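Local coordinates for protein periplasmic beta-glucosidase (Pseudomonas aeruginosa, PDB 6R5T) that probably hydrolyses terminal, non-reducing beta-D-glucosyl residues to release beta-D-glucose, as a periplasmic glycoside hydrolase of family 3, at residues A[21-27]-A[45-51]; A[251-257]-A[282-288]. The protein carries 1 engineered substitution. All blocks are in the same frame, centred on the assembly; numbering follows the deposited sequence.

Interaction 1 (A[21-27]-A[45-51]). With GAL (beta-D-galactopyranose), chain C.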
ATOM      1  N   GLY A  21     -27.222 -16.133  27.752  1.00 15.99           N
ATOM      2  CA  GLY A  21     -26.542 -17.421  27.514  1.00 17.33           C
ATOM      3  C   GLY A  21     -26.527 -17.801  26.038  1.00 15.36           C
ATOM      4  O   GLY A  21     -25.579 -18.415  25.564  1.00 16.30           O
ATOM      5  N   GLN A  22     -27.582 -17.485  25.319  1.00 14.43           N
ATOM      6  CA  GLN A  22     -27.708 -17.801  23.877  1.00 15.28           C
ATOM      7  C   GLN A  22     -26.612 -17.107  23.066  1.00 15.18           C
ATOM      8  O   GLN A  22     -26.282 -17.636  21.978  1.00 16.33           O
ATOM      9  CB  GLN A  22     -29.065 -17.418  23.334  1.00 14.74           C
ATOM     10  CG  GLN A  22     -30.145 -18.390  23.868  1.00 14.75           C
ATOM     11  CD  GLN A  22     -29.856 -19.799  23.432  1.00 15.29           C
ATOM     12  OE1 GLN A  22     -29.831 -20.073  22.226  1.00 15.72           O
ATOM     13  NE2 GLN A  22     -29.588 -20.687  24.386  1.00 14.84           N
ATOM     14  N   LEU A  23     -26.059 -16.025  23.587  1.00 15.11           N
ATOM     15  CA  LEU A  23     -25.108 -15.192  22.803  1.00 15.60           C
ATOM     16  C   LEU A  23     -23.693 -15.738  22.961  1.00 16.39           C
ATOM     17  O   LEU A  23     -22.773 -15.205  22.301  1.00 15.27           O
ATOM     18  CB  LEU A  23     -25.196 -13.741  23.260  1.00 15.83           C
ATOM     19  CG  LEU A  23     -26.612 -13.157  23.349  1.00 14.06           C
ATOM     20  CD1 LEU A  23     -26.528 -11.710  23.727  1.00 14.95           C
ATOM     21  CD2 LEU A  23     -27.400 -13.373  22.052  1.00 16.11           C
ATOM     22  N   ARG A  24     -23.500 -16.775  23.759  1.00 14.58           N
ATOM     23  CA  ARG A  24     -22.148 -17.235  24.103  1.00 14.95           C
ATOM     24  C   ARG A  24     -21.735 -18.361  23.179  1.00 15.31           C
ATOM     25  O   ARG A  24     -22.410 -19.409  23.143  1.00 16.58           O
ATOM     26  CB  ARG A  24     -22.137 -17.704  25.549  1.00 17.37           C
ATOM     27  CG  ARG A  24     -20.757 -18.030  26.045  1.00 19.61           C
ATOM     28  CD  ARG A  24     -20.803 -18.267  27.532  1.00 21.94           C
ATOM     29  NE  ARG A  24     -19.524 -18.685  28.056  1.00 22.22           N
ATOM     30  CZ  ARG A  24     -19.335 -19.634  28.962  1.00 28.05           C
ATOM     31  NH1 ARG A  24     -20.369 -20.290  29.447  1.00 27.03           N
ATOM     32  NH2 ARG A  24     -18.114 -19.935  29.378  1.00 26.09           N
ATOM     33  N   LEU A  25     -20.657 -18.120  22.406  1.00 14.69           N
ATOM     34  CA  LEU A  25     -20.084 -19.106  21.476  1.00 15.05           C
ATOM     35  C   LEU A  25     -18.691 -19.462  21.980  1.00 15.71           C
ATOM     36  O   LEU A  25     -17.860 -18.567  22.092  1.00 16.02           O
ATOM     37  CB  LEU A  25     -20.027 -18.457  20.101  1.00 15.19           C
ATOM     38  CG  LEU A  25     -19.211 -19.178  19.046  1.00 15.44           C
ATOM     39  CD1 LEU A  25     -19.794 -20.534  18.766  1.00 17.01           C
ATOM     40  CD2 LEU A  25     -19.184 -18.333  17.750  1.00 15.77           C
ATOM     41  N   VAL A  26     -18.463 -20.726  22.288  1.00 14.98           N
ATOM     42  CA  VAL A  26     -17.197 -21.137  22.943  1.00 16.56           C
ATOM     43  C   VAL A  26     -16.663 -22.418  22.325  1.00 16.79           C
ATOM     44  O   VAL A  26     -17.401 -23.159  21.700  1.00 17.79           O
ATOM     45  CB  VAL A  26     -17.378 -21.315  24.460  1.00 19.45           C
ATOM     46  CG1 VAL A  26     -17.569 -19.998  25.149  1.00 21.20           C
ATOM     47  CG2 VAL A  26     -18.529 -22.247  24.753  1.00 22.52           C
ATOM     48  N   SER A  27     -15.375 -22.654  22.559  1.00 19.02           N
ATOM     49  CA  SER A  27     -14.689 -23.903  22.152  1.00 19.43           C
ATOM     50  C   SER A  27     -14.087 -24.533  23.407  1.00 19.47           C
ATOM     51  O   SER A  27     -13.674 -23.792  24.301  1.00 20.29           O
ATOM     52  CB  SER A  27     -13.605 -23.650  21.149  1.00 22.34           C
ATOM     53  OG  SER A  27     -12.678 -22.703  21.645  1.00 24.16           O
ATOM     54  N   LYS A  45     -26.155 -21.697  29.904  1.00 18.70           N
ATOM     55  CA  LYS A  45     -25.226 -20.556  29.807  1.00 19.74           C
ATOM     56  C   LYS A  45     -24.398 -20.624  28.526  1.00 17.46           C
ATOM     57  O   LYS A  45     -23.507 -19.800  28.408  1.00 19.87           O
ATOM     58  CB  LYS A  45     -24.288 -20.526  31.011  1.00 24.02           C
ATOM     59  CG  LYS A  45     -25.029 -20.277  32.315  1.00 27.93           C
ATOM     60  CD  LYS A  45     -24.228 -19.621  33.385  1.00 38.70           C
ATOM     61  CE  LYS A  45     -23.542 -20.594  34.305  1.00 46.07           C
ATOM     62  NZ  LYS A  45     -23.181 -19.947  35.597  1.00 48.80           N
ATOM     63  N   VAL A  46     -24.718 -21.511  27.607  1.00 17.09           N
ATOM     64  CA  VAL A  46     -23.971 -21.629  26.311  1.00 18.13           C
ATOM     65  C   VAL A  46     -24.954 -21.610  25.161  1.00 18.05           C
ATOM     66  O   VAL A  46     -25.911 -22.371  25.172  1.00 18.68           O
ATOM     67  CB  VAL A  46     -23.121 -22.904  26.281  1.00 18.01           C
ATOM     68  CG1 VAL A  46     -22.376 -23.040  24.949  1.00 18.76           C
ATOM     69  CG2 VAL A  46     -22.172 -22.959  27.455  1.00 20.80           C
ATOM     70  N   GLY A  47     -24.661 -20.853  24.103  1.00 15.81           N
ATOM     71  CA  GLY A  47     -25.535 -20.789  22.934  1.00 16.41           C
ATOM     72  C   GLY A  47     -25.036 -21.676  21.807  1.00 16.49           C
ATOM     73  O   GLY A  47     -25.834 -22.247  21.068  1.00 15.68           O
ATOM     74  N   ALA A  48     -23.706 -21.789  21.655  1.00 15.26           N
ATOM     75  CA  ALA A  48     -23.137 -22.557  20.552  1.00 15.62           C
ATOM     76  C   ALA A  48     -21.692 -22.882  20.823  1.00 14.51           C
ATOM     77  O   ALA A  48     -21.054 -22.273  21.683  1.00 14.30           O
ATOM     78  CB  ALA A  48     -23.277 -21.750  19.280  1.00 17.06           C
ATOM     79  N   ILE A  49     -21.231 -23.870  20.077  1.00 15.18           N
ATOM     80  CA  ILE A  49     -19.892 -24.442  20.243  1.00 14.77           C
ATOM     81  C   ILE A  49     -19.208 -24.293  18.897  1.00 15.30           C
ATOM     82  O   ILE A  49     -19.864 -24.480  17.863  1.00 14.53           O
ATOM     83  CB  ILE A  49     -20.016 -25.904  20.652  1.00 17.70           C
ATOM     84  CG1 ILE A  49     -20.755 -26.052  21.979  1.00 20.43           C
ATOM     85  CG2 ILE A  49     -18.655 -26.585  20.695  1.00 18.64           C
ATOM     86  CD1 ILE A  49     -20.043 -25.492  23.132  1.00 20.98           C
ATOM     87  N   PHE A  50     -17.908 -24.082  18.924  1.00 15.46           N
ATOM     88  CA  PHE A  50     -17.095 -24.297  17.700  1.00 14.99           C
ATOM     89  C   PHE A  50     -15.925 -25.214  18.048  1.00 15.20           C
ATOM     90  O   PHE A  50     -15.519 -25.289  19.215  1.00 16.70           O
ATOM     91  CB  PHE A  50     -16.657 -22.977  17.077  1.00 15.56           C
ATOM     92  CG  PHE A  50     -15.706 -22.116  17.861  1.00 16.42           C
ATOM     93  CD1 PHE A  50     -16.156 -21.367  18.934  1.00 15.49           C
ATOM     94  CD2 PHE A  50     -14.361 -22.054  17.547  1.00 18.67           C
ATOM     95  CE1 PHE A  50     -15.335 -20.550  19.667  1.00 17.61           C
ATOM     96  CE2 PHE A  50     -13.511 -21.267  18.318  1.00 18.99           C
ATOM     97  CZ  PHE A  50     -13.990 -20.506  19.356  1.00 19.11           C
ATOM     98  N   ASN A  51     -15.412 -25.867  17.003  1.00 16.74           N
ATOM     99  CA  ASN A  51     -14.203 -26.733  17.031  1.00 16.84           C
ATOM    100  C   ASN A  51     -14.466 -28.081  17.706  1.00 18.10           C
ATOM    101  O   ASN A  51     -13.478 -28.793  17.911  1.00 19.04           O
ATOM    102  CB  ASN A  51     -13.027 -26.009  17.684  1.00 20.04           C
ATOM    103  CG  ASN A  51     -12.345 -24.991  16.787  1.00 21.60           C
ATOM    104  OD1 ASN A  51     -12.653 -24.901  15.608  1.00 21.10           O
ATOM    105  ND2 ASN A  51     -11.475 -24.179  17.367  1.00 20.83           N
TER
HETATM  106  C1  GAL C   2      -9.695 -18.862  15.685  1.00 29.67           C
HETATM  107  C2  GAL C   2     -10.159 -20.309  15.428  1.00 34.60           C
HETATM  108  C3  GAL C   2      -9.222 -21.248  16.195  1.00 32.26           C
HETATM  109  C4  GAL C   2      -7.776 -20.993  15.707  1.00 31.55           C
HETATM  110  C5  GAL C   2      -7.453 -19.497  15.891  1.00 32.12           C
HETATM  111  C6  GAL C   2      -6.093 -19.139  15.306  1.00 30.95           C
HETATM  112  O2  GAL C   2     -11.500 -20.454  15.868  1.00 34.85           O
HETATM  113  O3  GAL C   2      -9.612 -22.602  15.887  1.00 27.40           O
HETATM  114  O4  GAL C   2      -7.787 -21.351  14.305  1.00 32.57           O
HETATM  115  O5  GAL C   2      -8.399 -18.637  15.164  1.00 31.86           O
HETATM  116  O6  GAL C   2      -5.878 -17.713  15.445  1.00 34.30           O
HETATM  117  O   HOH W   1     -28.364 -23.195  23.715  1.00 17.59           O

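Interaction 2 (A[251-257]-A[282-288]). Engineered in segment 251-257: N255 (natural residue Asp). With BGC (beta-D-glucopyranose), chain B; GAL (beta-D-galactopyranose), chain C.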
ATOM      1  N   LEU A 251     -27.781 -13.791  11.653  1.00 14.44           N
ATOM      2  CA  LEU A 251     -26.990 -13.752  12.879  1.00 14.89           C
ATOM      3  C   LEU A 251     -25.622 -13.095  12.605  1.00 15.55           C
ATOM      4  O   LEU A 251     -24.903 -13.548  11.659  1.00 15.69           O
ATOM      5  CB  LEU A 251     -26.801 -15.189  13.343  1.00 14.92           C
ATOM      6  CG  LEU A 251     -25.975 -15.378  14.599  1.00 15.58           C
ATOM      7  CD1 LEU A 251     -26.656 -14.712  15.776  1.00 16.67           C
ATOM      8  CD2 LEU A 251     -25.742 -16.861  14.864  1.00 16.73           C
ATOM      9  N   THR A 252     -25.240 -12.111  13.396  1.00 13.81           N
ATOM     10  CA  THR A 252     -23.844 -11.609  13.353  1.00 15.28           C
ATOM     11  C   THR A 252     -23.012 -12.271  14.441  1.00 16.07           C
ATOM     12  O   THR A 252     -23.433 -12.345  15.632  1.00 17.64           O
ATOM     13  CB  THR A 252     -23.817 -10.093  13.423  1.00 17.42           C
ATOM     14  OG1 THR A 252     -24.521  -9.691  14.604  1.00 18.32           O
ATOM     15  CG2 THR A 252     -24.470  -9.445  12.219  1.00 15.48           C
ATOM     16  N   ILE A 253     -21.813 -12.701  14.109  1.00 13.52           N
ATOM     17  CA  ILE A 253     -20.928 -13.408  15.037  1.00 14.93           C
ATOM     18  C   ILE A 253     -19.630 -12.620  15.103  1.00 16.79           C
ATOM     19  O   ILE A 253     -19.053 -12.355  14.045  1.00 14.89           O
ATOM     20  CB  ILE A 253     -20.673 -14.847  14.577  1.00 15.59           C
ATOM     21  CG1 ILE A 253     -21.986 -15.575  14.322  1.00 18.21           C
ATOM     22  CG2 ILE A 253     -19.752 -15.554  15.548  1.00 16.76           C
ATOM     23  CD1 ILE A 253     -21.832 -16.988  13.818  1.00 18.76           C
ATOM     24  N   SER A 254     -19.167 -12.327  16.310  1.00 16.24           N
ATOM     25  CA  SER A 254     -17.846 -11.703  16.497  1.00 17.24           C
ATOM     26  C   SER A 254     -16.768 -12.697  16.099  1.00 17.57           C
ATOM     27  O   SER A 254     -16.925 -13.933  16.088  1.00 19.03           O
ATOM     28  CB  SER A 254     -17.643 -11.240  17.903  1.00 19.09           C
ATOM     29  OG  SER A 254     -17.117 -12.306  18.669  1.00 17.42           O
ATOM     30  N   ASN A 255     -15.619 -12.142  15.799  1.00 19.60           N
ATOM     31  CA  ASN A 255     -14.436 -12.969  15.632  1.00 20.12           C
ATOM     32  C   ASN A 255     -13.864 -13.307  17.003  1.00 19.53           C
ATOM     33  O   ASN A 255     -14.365 -12.886  18.090  1.00 19.36           O
ATOM     34  CB  ASN A 255     -13.491 -12.218  14.690  1.00 22.42           C
ATOM     35  CG  ASN A 255     -12.813 -13.109  13.695  1.00 26.62           C
ATOM     36  OD1 ASN A 255     -12.165 -14.057  14.120  1.00 26.07           O
ATOM     37  ND2 ASN A 255     -12.955 -12.774  12.395  1.00 28.37           N
ATOM     38  N   HIS A 256     -12.764 -13.990  16.986  1.00 20.60           N
ATOM     39  CA  HIS A 256     -12.276 -14.715  18.164  1.00 19.77           C
ATOM     40  C   HIS A 256     -11.606 -13.743  19.142  1.00 20.60           C
ATOM     41  O   HIS A 256     -10.565 -13.195  18.798  1.00 19.66           O
ATOM     42  CB  HIS A 256     -11.342 -15.790  17.639  1.00 22.76           C
ATOM     43  CG  HIS A 256     -10.928 -16.701  18.711  1.00 22.81           C
ATOM     44  ND1 HIS A 256     -10.130 -16.297  19.765  1.00 26.49           N
ATOM     45  CD2 HIS A 256     -11.235 -18.006  18.926  1.00 26.07           C
ATOM     46  CE1 HIS A 256      -9.974 -17.313  20.595  1.00 27.59           C
ATOM     47  NE2 HIS A 256     -10.609 -18.372  20.081  1.00 26.29           N
ATOM     48  N   GLY A 257     -12.207 -13.436  20.306  1.00 18.70           N
ATOM     49  CA  GLY A 257     -11.652 -12.422  21.205  1.00 17.51           C
ATOM     50  C   GLY A 257     -11.805 -10.981  20.673  1.00 15.52           C
ATOM     51  O   GLY A 257     -11.177 -10.079  21.192  1.00 16.89           O
ATOM     52  N   GLY A 282     -24.104  -3.933  16.753  1.00 15.82           N
ATOM     53  CA  GLY A 282     -24.866  -4.976  16.060  1.00 15.45           C
ATOM     54  C   GLY A 282     -24.200  -6.334  16.072  1.00 14.45           C
ATOM     55  O   GLY A 282     -24.615  -7.169  15.247  1.00 17.57           O
ATOM     56  N   VAL A 283     -23.277  -6.602  16.997  1.00 14.24           N
ATOM     57  CA  VAL A 283     -22.680  -7.956  17.132  1.00 14.03           C
ATOM     58  C   VAL A 283     -23.597  -8.801  18.028  1.00 15.75           C
ATOM     59  O   VAL A 283     -23.834  -8.372  19.174  1.00 16.78           O
ATOM     60  CB  VAL A 283     -21.273  -7.879  17.706  1.00 15.48           C
ATOM     61  CG1 VAL A 283     -20.742  -9.262  17.965  1.00 17.08           C
ATOM     62  CG2 VAL A 283     -20.343  -7.104  16.788  1.00 15.07           C
ATOM     63  N   ASP A 284     -24.133  -9.885  17.502  1.00 13.91           N
ATOM     64  CA  ASP A 284     -25.118 -10.713  18.259  1.00 15.25           C
ATOM     65  C   ASP A 284     -24.414 -11.720  19.151  1.00 17.11           C
ATOM     66  O   ASP A 284     -24.800 -11.884  20.335  1.00 17.02           O
ATOM     67  CB  ASP A 284     -26.060 -11.456  17.322  1.00 15.08           C
ATOM     68  CG  ASP A 284     -26.953 -10.580  16.484  1.00 16.60           C
ATOM     69  OD1 ASP A 284     -27.244  -9.376  16.873  1.00 17.69           O
ATOM     70  OD2 ASP A 284     -27.380 -11.075  15.444  1.00 17.69           O
ATOM     71  N   MET A 285     -23.425 -12.411  18.621  1.00 16.68           N
ATOM     72  CA  MET A 285     -22.866 -13.575  19.319  1.00 16.68           C
ATOM     73  C   MET A 285     -21.385 -13.297  19.561  1.00 18.56           C
ATOM     74  O   MET A 285     -20.640 -12.757  18.665  1.00 17.43           O
ATOM     75  CB  MET A 285     -23.166 -14.837  18.508  1.00 17.74           C
ATOM     76  CG  MET A 285     -22.444 -16.036  18.932  1.00 18.29           C
ATOM     77  SD  MET A 285     -23.313 -17.471  18.149  1.00 19.94           S
ATOM     78  CE  MET A 285     -24.265 -18.065  19.561  1.00 18.52           C
ATOM     79  N   ASN A 286     -20.966 -13.582  20.776  1.00 16.62           N
ATOM     80  CA  ASN A 286     -19.629 -13.271  21.328  1.00 17.10           C
ATOM     81  C   ASN A 286     -18.770 -14.526  21.338  1.00 18.11           C
ATOM     82  O   ASN A 286     -19.052 -15.469  22.112  1.00 17.95           O
ATOM     83  CB  ASN A 286     -19.872 -12.684  22.714  1.00 19.07           C
ATOM     84  CG  ASN A 286     -18.671 -12.404  23.582  1.00 20.10           C
ATOM     85  OD1 ASN A 286     -18.803 -12.553  24.818  1.00 22.06           O
ATOM     86  ND2 ASN A 286     -17.570 -11.955  22.982  1.00 17.14           N
ATOM     87  N   MET A 287     -17.736 -14.531  20.503  1.00 18.08           N
ATOM     88  CA  MET A 287     -16.829 -15.700  20.366  1.00 18.71           C
ATOM     89  C   MET A 287     -15.730 -15.646  21.417  1.00 19.95           C
ATOM     90  O   MET A 287     -14.879 -14.715  21.424  1.00 19.95           O
ATOM     91  CB  MET A 287     -16.280 -15.794  18.938  1.00 19.78           C
ATOM     92  CG  MET A 287     -15.487 -17.019  18.640  1.00 22.80           C
ATOM     93  SD  MET A 287     -15.062 -16.966  16.841  1.00 26.85           S
ATOM     94  CE  MET A 287     -15.167 -18.686  16.375  1.00 27.97           C
ATOM     95  N   ASN A 288     -15.747 -16.660  22.268  1.00 19.19           N
ATOM     96  CA  ASN A 288     -14.719 -17.146  23.208  1.00 21.93           C
ATOM     97  C   ASN A 288     -14.414 -16.226  24.393  1.00 19.51           C
ATOM     98  O   ASN A 288     -14.112 -16.788  25.423  1.00 22.86           O
ATOM     99  CB  ASN A 288     -13.481 -17.602  22.447  1.00 27.75           C
ATOM    100  CG  ASN A 288     -13.059 -18.979  22.926  1.00 30.45           C
ATOM    101  OD1 ASN A 288     -13.850 -19.941  23.052  1.00 23.87           O
ATOM    102  ND2 ASN A 288     -11.804 -19.031  23.315  1.00 40.73           N
TER
HETATM  103  C2  BGC B   1     -12.135 -18.182  11.705  1.00 24.31           C
HETATM  104  C3  BGC B   1     -12.105 -18.163  13.247  1.00 26.51           C
HETATM  105  C4  BGC B   1     -10.621 -17.928  13.638  1.00 26.68           C
HETATM  106  C5  BGC B   1     -10.224 -16.560  13.053  1.00 26.59           C
HETATM  107  C6  BGC B   1      -8.773 -16.212  13.303  1.00 26.36           C
HETATM  108  C1  BGC B   1     -11.573 -16.858  11.175  1.00 23.39           C
HETATM  109  O1  BGC B   1     -11.534 -17.027   9.792  1.00 21.73           O
HETATM  110  O2  BGC B   1     -13.430 -18.366  11.146  1.00 23.90           O
HETATM  111  O3  BGC B   1     -12.521 -19.455  13.734  1.00 27.70           O
HETATM  112  O4  BGC B   1     -10.551 -17.891  15.073  1.00 27.37           O
HETATM  113  O5  BGC B   1     -10.248 -16.653  11.660  1.00 23.06           O
HETATM  114  O6  BGC B   1      -8.485 -14.916  12.765  1.00 24.20           O
HETATM  115  C1  GAL C   2      -9.695 -18.862  15.685  1.00 29.67           C
HETATM  116  C2  GAL C   2     -10.159 -20.309  15.428  1.00 34.60           C
HETATM  117  C3  GAL C   2      -9.222 -21.248  16.195  1.00 32.26           C
HETATM  118  C4  GAL C   2      -7.776 -20.993  15.707  1.00 31.55           C
HETATM  119  C5  GAL C   2      -7.453 -19.497  15.891  1.00 32.12           C
HETATM  120  C6  GAL C   2      -6.093 -19.139  15.306  1.00 30.95           C
HETATM  121  O2  GAL C   2     -11.500 -20.454  15.868  1.00 34.85           O
HETATM  122  O3  GAL C   2      -9.612 -22.602  15.887  1.00 27.40           O
HETATM  123  O4  GAL C   2      -7.787 -21.351  14.305  1.00 32.57           O
HETATM  124  O5  GAL C   2      -8.399 -18.637  15.164  1.00 31.86           O
HETATM  125  O6  GAL C   2      -5.878 -17.713  15.445  1.00 34.30           O

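Interaction 1 (A[21-27]-A[45-51])
S27 lies over one face of the F50 ring, its CB 3.7 Å from the ring centroid and only 12° off the normal, a CH-pi contact. F50 gets there because CG sits between its own backbone N and carbonyl carbon (chi1 66°), which folds the ring back over the neighbouring strand. L25 meets the same ring at its edge: its CD1 is 3.7 Å from F50 CD1, the two side chains crossing at about a right angle, and that methyl also rests on A48 CB. On the face that carries V26 and I49, V26 CG2 touches both V46 CG1 and I49 CD1, at 3.9 Å from each. Between the two layers, strands 24-26 and 48-50 run parallel, joined by hydrogen bonds from V26 N to A48 O and from F50 N to V26 O. At the start of the pairing R24 O takes two N-H groups, G47 N at 2.8 Å and A48 N at 3.1 Å. The extended R24 chain brings its guanidinium edge to K45 O, but NH1 bonds it only weakly; the charge is met mainly by salt bridges to D290 and D40. At the far end N51 ND2 donates to O3 of the galactose (2.9 Å), while F50 CE2 approaches its O2. The chemistry is thus divided: an apolar, backbone-bonded parallel pair probably helps to set the strand end from which F50 and N51 meet the sugar.

Interaction 2 (A[251-257]-A[282-288])
H256 and M287 meet beside the bound disaccharide. H256 CB comes within 3.4 Å of glucose O4, its CD2 lies 3.7 Å from galactose C1, and M287 CE lies 3.8 Å from glucose O3. The engineered N255, an aspartate in the natural enzyme, turns away from 282-288; its OD1 lies 3.3 Å from glucose C5 and accepts the N-H of H256 in the carbonyl plane, on a lone pair. Behind the H256 ring, N288 CB sits over one face, offset toward the rim, with the two side chains pointing the same way and the amide turned 42° from the ring.

Further out, S254 OG donates to N255 O and takes a nearly straight bond from M287 N (2.9 Å, 172°), while G257 N bonds M287 O. Next come S254 N to M285 O and M285 N to T252 O, both nearly along the C=O axis. T252 OG1, set between the backbone N and the carbonyl carbon (chi1 56°), donates to G282 O at 2.6 Å and accepts the N-H of D284. D284 OD2 is met by T252 N from above the carboxylate plane, and OD1 forms a salt bridge to R312. G282 ends helix 271-281 in a Schellman motif. Such a sugar site at the C-terminal ends of strands 251-253 and 286-287, with N255 and H256 following the first and M287 in the second, is characteristic of the TIM-barrel-like family 3 domain.

From the N terminus, interaction 1 comes first: after strand 24-26 the chain runs through helix 34-42 and returns in strand 48-50, closing a beta-alpha-beta unit. Interaction 2 opens about two hundred residues later, where 251-257 is rejoined by 282-288 after a largely helical excursion that includes helix 271-281. The two loops follow in series, neither nested nor crossed. They meet in space because strand 286-287 lies next to strand 24-26, with probable hydrogen bonds from N286 N to L23 O and from N288 N to L25 O. Interaction 1 pairs the first two strands and interaction 2 the last two; those bonds bring the last against the first, as in a closed barrel, and both contacts reach the galactose.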